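Local coordinates for protein ebony (Drosophila melanogaster, PDB 6DYN) that probably joins beta-alanine to amines such as histamine and dopamine, this chain being the C-terminal, histamine-binding domain of the enzyme, at residues A[29-34]-A[195-200]. Sequence-based numbering, arbitrary orientation.
Sequences ADLEQW and RPFGDA. With HSM (histamine), chain B.
A200 lays its CB over one face of the W34 indole, a CH-pi contact 3.6 Å from the centroid of the five-membered ring and 25° off its normal. The contact joins two loops of a GNAT-like fold: the loop holding 29-34 runs from helix 14-25 to helix 41-58, and the one holding 195-200 runs from strand 178-184 to strand 205-212. Alanine suits this place because a lone methyl allows the backbone to come close to the indole; A200 CA is 3.5 Å from W34 CZ2. D199 crosses the benzo end of the ring, its CB 3.9 Å from W34 CE3, while on the opposite face Q33 CG lies toward the rim, on the pyrrole side. With CG anti to the carbonyl carbon, the W34 side chain heads toward the second loop, and chi2 (113°) turns the indole face to A200.

The other half of the contact is L31 on F197. L31 CD2 stands 4.2 Å from the centroid of the phenyl ring, only 7° off the normal; P196 CG lies on the opposite face, towards the rim, and W34 CB meets the ring's edge. Both residues are buried, and leucine's branch lets one methyl, CD2, sit over the middle of the flat phenyl face. The ring of F99, from helix 93-111, also meets F197.

No hydrogen bond joins the loops directly; the second is shaped by two overlapping type I turns, R195 to G198 and F197 to A200, and Q204 braces the first from outside. Q33 NE2 bonds D30 O, which Q204 NE2 also reaches, and Q204 OE1 accepts the indole N-H of W34. E32, between L31 and Q33, points its CB away from the second loop, and its carboxylate takes the histamine imidazole N-H: ligand NE2 lies 3.0 Å from E32 OE2, with a weak second bond to OE1 at 3.5 Å.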
ATOM      1  N   ALA A  29       3.284   1.812  11.158  1.00 35.39           N
ATOM      2  CA  ALA A  29       2.077   1.237  10.579  1.00 39.81           C
ATOM      3  C   ALA A  29       0.996   1.004  11.633  1.00 36.04           C
ATOM      4  O   ALA A  29       1.256   0.510  12.738  1.00 27.72           O
ATOM      5  CB  ALA A  29       2.426  -0.066   9.861  1.00 41.59           C
ATOM      6  N   ASP A  30      -0.240   1.357  11.270  1.00 29.05           N
ATOM      7  CA  ASP A  30      -1.309   1.416  12.256  1.00 32.41           C
ATOM      8  C   ASP A  30      -1.789   0.032  12.691  1.00 26.45           C
ATOM      9  O   ASP A  30      -2.337  -0.105  13.786  1.00 26.01           O
ATOM     10  CB  ASP A  30      -2.464   2.246  11.693  1.00 35.26           C
ATOM     11  CG  ASP A  30      -2.031   3.660  11.287  1.00 37.55           C
ATOM     12  OD1 ASP A  30      -1.269   3.784  10.294  1.00 37.55           O
ATOM     13  OD2 ASP A  30      -2.463   4.634  11.945  1.00 34.69           O
ATOM     14  N   LEU A  31      -1.619  -0.993  11.864  1.00 28.64           N
ATOM     15  CA  LEU A  31      -2.053  -2.332  12.254  1.00 30.40           C
ATOM     16  C   LEU A  31      -0.949  -3.065  13.006  1.00 30.75           C
ATOM     17  O   LEU A  31      -1.196  -3.641  14.067  1.00 29.96           O
ATOM     18  CB  LEU A  31      -2.472  -3.145  11.027  1.00 26.64           C
ATOM     19  CG  LEU A  31      -3.691  -2.654  10.242  1.00 27.90           C
ATOM     20  CD1 LEU A  31      -3.852  -3.468   8.986  1.00 23.90           C
ATOM     21  CD2 LEU A  31      -4.940  -2.767  11.103  1.00 23.70           C
ATOM     22  N   GLU A  32       0.275  -3.007  12.485  1.00 26.60           N
ATOM     23  CA  GLU A  32       1.392  -3.751  13.058  1.00 35.35           C
ATOM     24  C   GLU A  32       1.729  -3.317  14.479  1.00 33.67           C
ATOM     25  O   GLU A  32       2.332  -4.100  15.220  1.00 32.41           O
ATOM     26  CB  GLU A  32       2.622  -3.602  12.164  1.00 35.40           C
ATOM     27  CG  GLU A  32       2.479  -4.295  10.830  1.00 36.33           C
ATOM     28  CD  GLU A  32       1.850  -3.417   9.743  1.00 45.28           C
ATOM     29  OE1 GLU A  32       0.848  -2.711  10.018  1.00 38.42           O
ATOM     30  OE2 GLU A  32       2.366  -3.441   8.601  1.00 51.33           O
ATOM     31  N   GLN A  33       1.356  -2.097  14.874  1.00 28.18           N
ATOM     32  CA  GLN A  33       1.685  -1.620  16.207  1.00 27.98           C
ATOM     33  C   GLN A  33       1.012  -2.448  17.282  1.00 37.18           C
ATOM     34  O   GLN A  33       1.450  -2.421  18.438  1.00 37.81           O
ATOM     35  CB  GLN A  33       1.276  -0.160  16.362  1.00 29.13           C
ATOM     36  CG  GLN A  33      -0.242   0.045  16.429  1.00 30.20           C
ATOM     37  CD  GLN A  33      -0.631   1.513  16.517  1.00 34.86           C
ATOM     38  OE1 GLN A  33      -0.206   2.227  17.419  1.00 36.03           O
ATOM     39  NE2 GLN A  33      -1.424   1.973  15.560  1.00 34.59           N
ATOM     40  N   TRP A  34      -0.047  -3.174  16.927  1.00 30.14           N
ATOM     41  CA  TRP A  34      -0.817  -3.955  17.880  1.00 27.91           C
ATOM     42  C   TRP A  34      -0.355  -5.400  17.965  1.00 30.58           C
ATOM     43  O   TRP A  34      -0.825  -6.136  18.839  1.00 29.85           O
ATOM     44  CB  TRP A  34      -2.299  -3.893  17.507  1.00 28.17           C
ATOM     45  CG  TRP A  34      -2.800  -2.487  17.406  1.00 29.07           C
ATOM     46  CD1 TRP A  34      -3.228  -1.832  16.283  1.00 27.68           C
ATOM     47  CD2 TRP A  34      -2.900  -1.550  18.479  1.00 32.57           C
ATOM     48  NE1 TRP A  34      -3.593  -0.542  16.599  1.00 28.92           N
ATOM     49  CE2 TRP A  34      -3.407  -0.349  17.943  1.00 28.83           C
ATOM     50  CE3 TRP A  34      -2.613  -1.613  19.851  1.00 30.77           C
ATOM     51  CZ2 TRP A  34      -3.628   0.775  18.722  1.00 35.59           C
ATOM     52  CZ3 TRP A  34      -2.840  -0.496  20.623  1.00 37.91           C
ATOM     53  CH2 TRP A  34      -3.335   0.686  20.056  1.00 33.12           C
ATOM     54  N   ARG A 195      -8.178 -11.757  18.942  1.00 33.71           N
ATOM     55  CA  ARG A 195      -8.310 -10.507  18.195  1.00 31.51           C
ATOM     56  C   ARG A 195      -6.953  -9.819  18.157  1.00 30.92           C
ATOM     57  O   ARG A 195      -6.588  -9.113  19.113  1.00 36.12           O
ATOM     58  CB  ARG A 195      -9.362  -9.595  18.831  1.00 30.49           C
ATOM     59  CG  ARG A 195     -10.722 -10.262  19.001  1.00 34.46           C
ATOM     60  CD  ARG A 195     -11.708  -9.416  19.831  1.00 40.17           C
ATOM     61  NE  ARG A 195     -12.792  -8.946  18.970  1.00 50.38           N
ATOM     62  CZ  ARG A 195     -13.836  -9.688  18.593  1.00 54.22           C
ATOM     63  NH1 ARG A 195     -13.951 -10.940  19.031  1.00 52.77           N
ATOM     64  NH2 ARG A 195     -14.772  -9.180  17.780  1.00 39.53           N
ATOM     65  N   PRO A 196      -6.172  -9.987  17.088  1.00 25.73           N
ATOM     66  CA  PRO A 196      -4.806  -9.430  17.075  1.00 27.38           C
ATOM     67  C   PRO A 196      -4.748  -7.915  17.216  1.00 29.86           C
ATOM     68  O   PRO A 196      -3.779  -7.401  17.788  1.00 28.19           O
ATOM     69  CB  PRO A 196      -4.246  -9.890  15.722  1.00 26.94           C
ATOM     70  CG  PRO A 196      -5.443 -10.238  14.889  1.00 31.27           C
ATOM     71  CD  PRO A 196      -6.490 -10.739  15.869  1.00 28.83           C
ATOM     72  N   PHE A 197      -5.750  -7.185  16.715  1.00 26.38           N
ATOM     73  CA  PHE A 197      -5.846  -5.738  16.884  1.00 29.23           C
ATOM     74  C   PHE A 197      -6.881  -5.354  17.941  1.00 32.99           C
ATOM     75  O   PHE A 197      -7.463  -4.266  17.866  1.00 31.65           O
ATOM     76  CB  PHE A 197      -6.186  -5.056  15.555  1.00 29.13           C
ATOM     77  CG  PHE A 197      -5.569  -5.723  14.362  1.00 26.44           C
ATOM     78  CD1 PHE A 197      -4.194  -5.674  14.166  1.00 30.42           C
ATOM     79  CD2 PHE A 197      -6.359  -6.406  13.441  1.00 28.19           C
ATOM     80  CE1 PHE A 197      -3.603  -6.299  13.077  1.00 26.04           C
ATOM     81  CE2 PHE A 197      -5.778  -7.049  12.347  1.00 26.31           C
ATOM     82  CZ  PHE A 197      -4.396  -6.996  12.169  1.00 29.31           C
ATOM     83  N   GLY A 198      -7.126  -6.232  18.924  1.00 29.69           N
ATOM     84  CA  GLY A 198      -8.222  -6.006  19.850  1.00 29.65           C
ATOM     85  C   GLY A 198      -7.973  -4.850  20.795  1.00 32.03           C
ATOM     86  O   GLY A 198      -8.921  -4.221  21.280  1.00 33.26           O
ATOM     87  N   ASP A 199      -6.707  -4.535  21.052  1.00 27.13           N
ATOM     88  CA  ASP A 199      -6.371  -3.387  21.885  1.00 28.35           C
ATOM     89  C   ASP A 199      -6.557  -2.046  21.173  1.00 33.40           C
ATOM     90  O   ASP A 199      -6.585  -1.011  21.843  1.00 36.53           O
ATOM     91  CB  ASP A 199      -4.920  -3.502  22.372  1.00 33.52           C
ATOM     92  CG  ASP A 199      -4.707  -4.665  23.340  1.00 39.98           C
ATOM     93  OD1 ASP A 199      -5.636  -4.999  24.113  1.00 40.25           O
ATOM     94  OD2 ASP A 199      -3.599  -5.243  23.325  1.00 44.05           O
ATOM     95  N   ALA A 200      -6.669  -2.025  19.844  1.00 31.93           N
ATOM     96  CA  ALA A 200      -6.789  -0.757  19.130  1.00 30.94           C
ATOM     97  C   ALA A 200      -8.084  -0.037  19.512  1.00 28.74           C
ATOM     98  O   ALA A 200      -9.091  -0.680  19.831  1.00 32.53           O
ATOM     99  CB  ALA A 200      -6.748  -0.985  17.621  1.00 29.85           C
TER
HETATM  100  N   HSM B 901      -2.391  -0.996   1.968  1.00 40.15           N
HETATM  101  CA  HSM B 901      -2.707  -1.761   3.165  1.00 33.60           C
HETATM  102  CB  HSM B 901      -2.177  -1.025   4.406  1.00 42.38           C
HETATM  103  CG  HSM B 901      -1.058  -1.840   5.070  1.00 54.59           C
HETATM  104  ND1 HSM B 901      -0.177  -2.599   4.445  1.00 53.62           N
HETATM  105  CD2 HSM B 901      -0.784  -1.904   6.412  1.00 53.30           C
HETATM  106  CE1 HSM B 901       0.639  -3.142   5.369  1.00 53.06           C
HETATM  107  NE2 HSM B 901       0.253  -2.700   6.581  1.00 54.19           N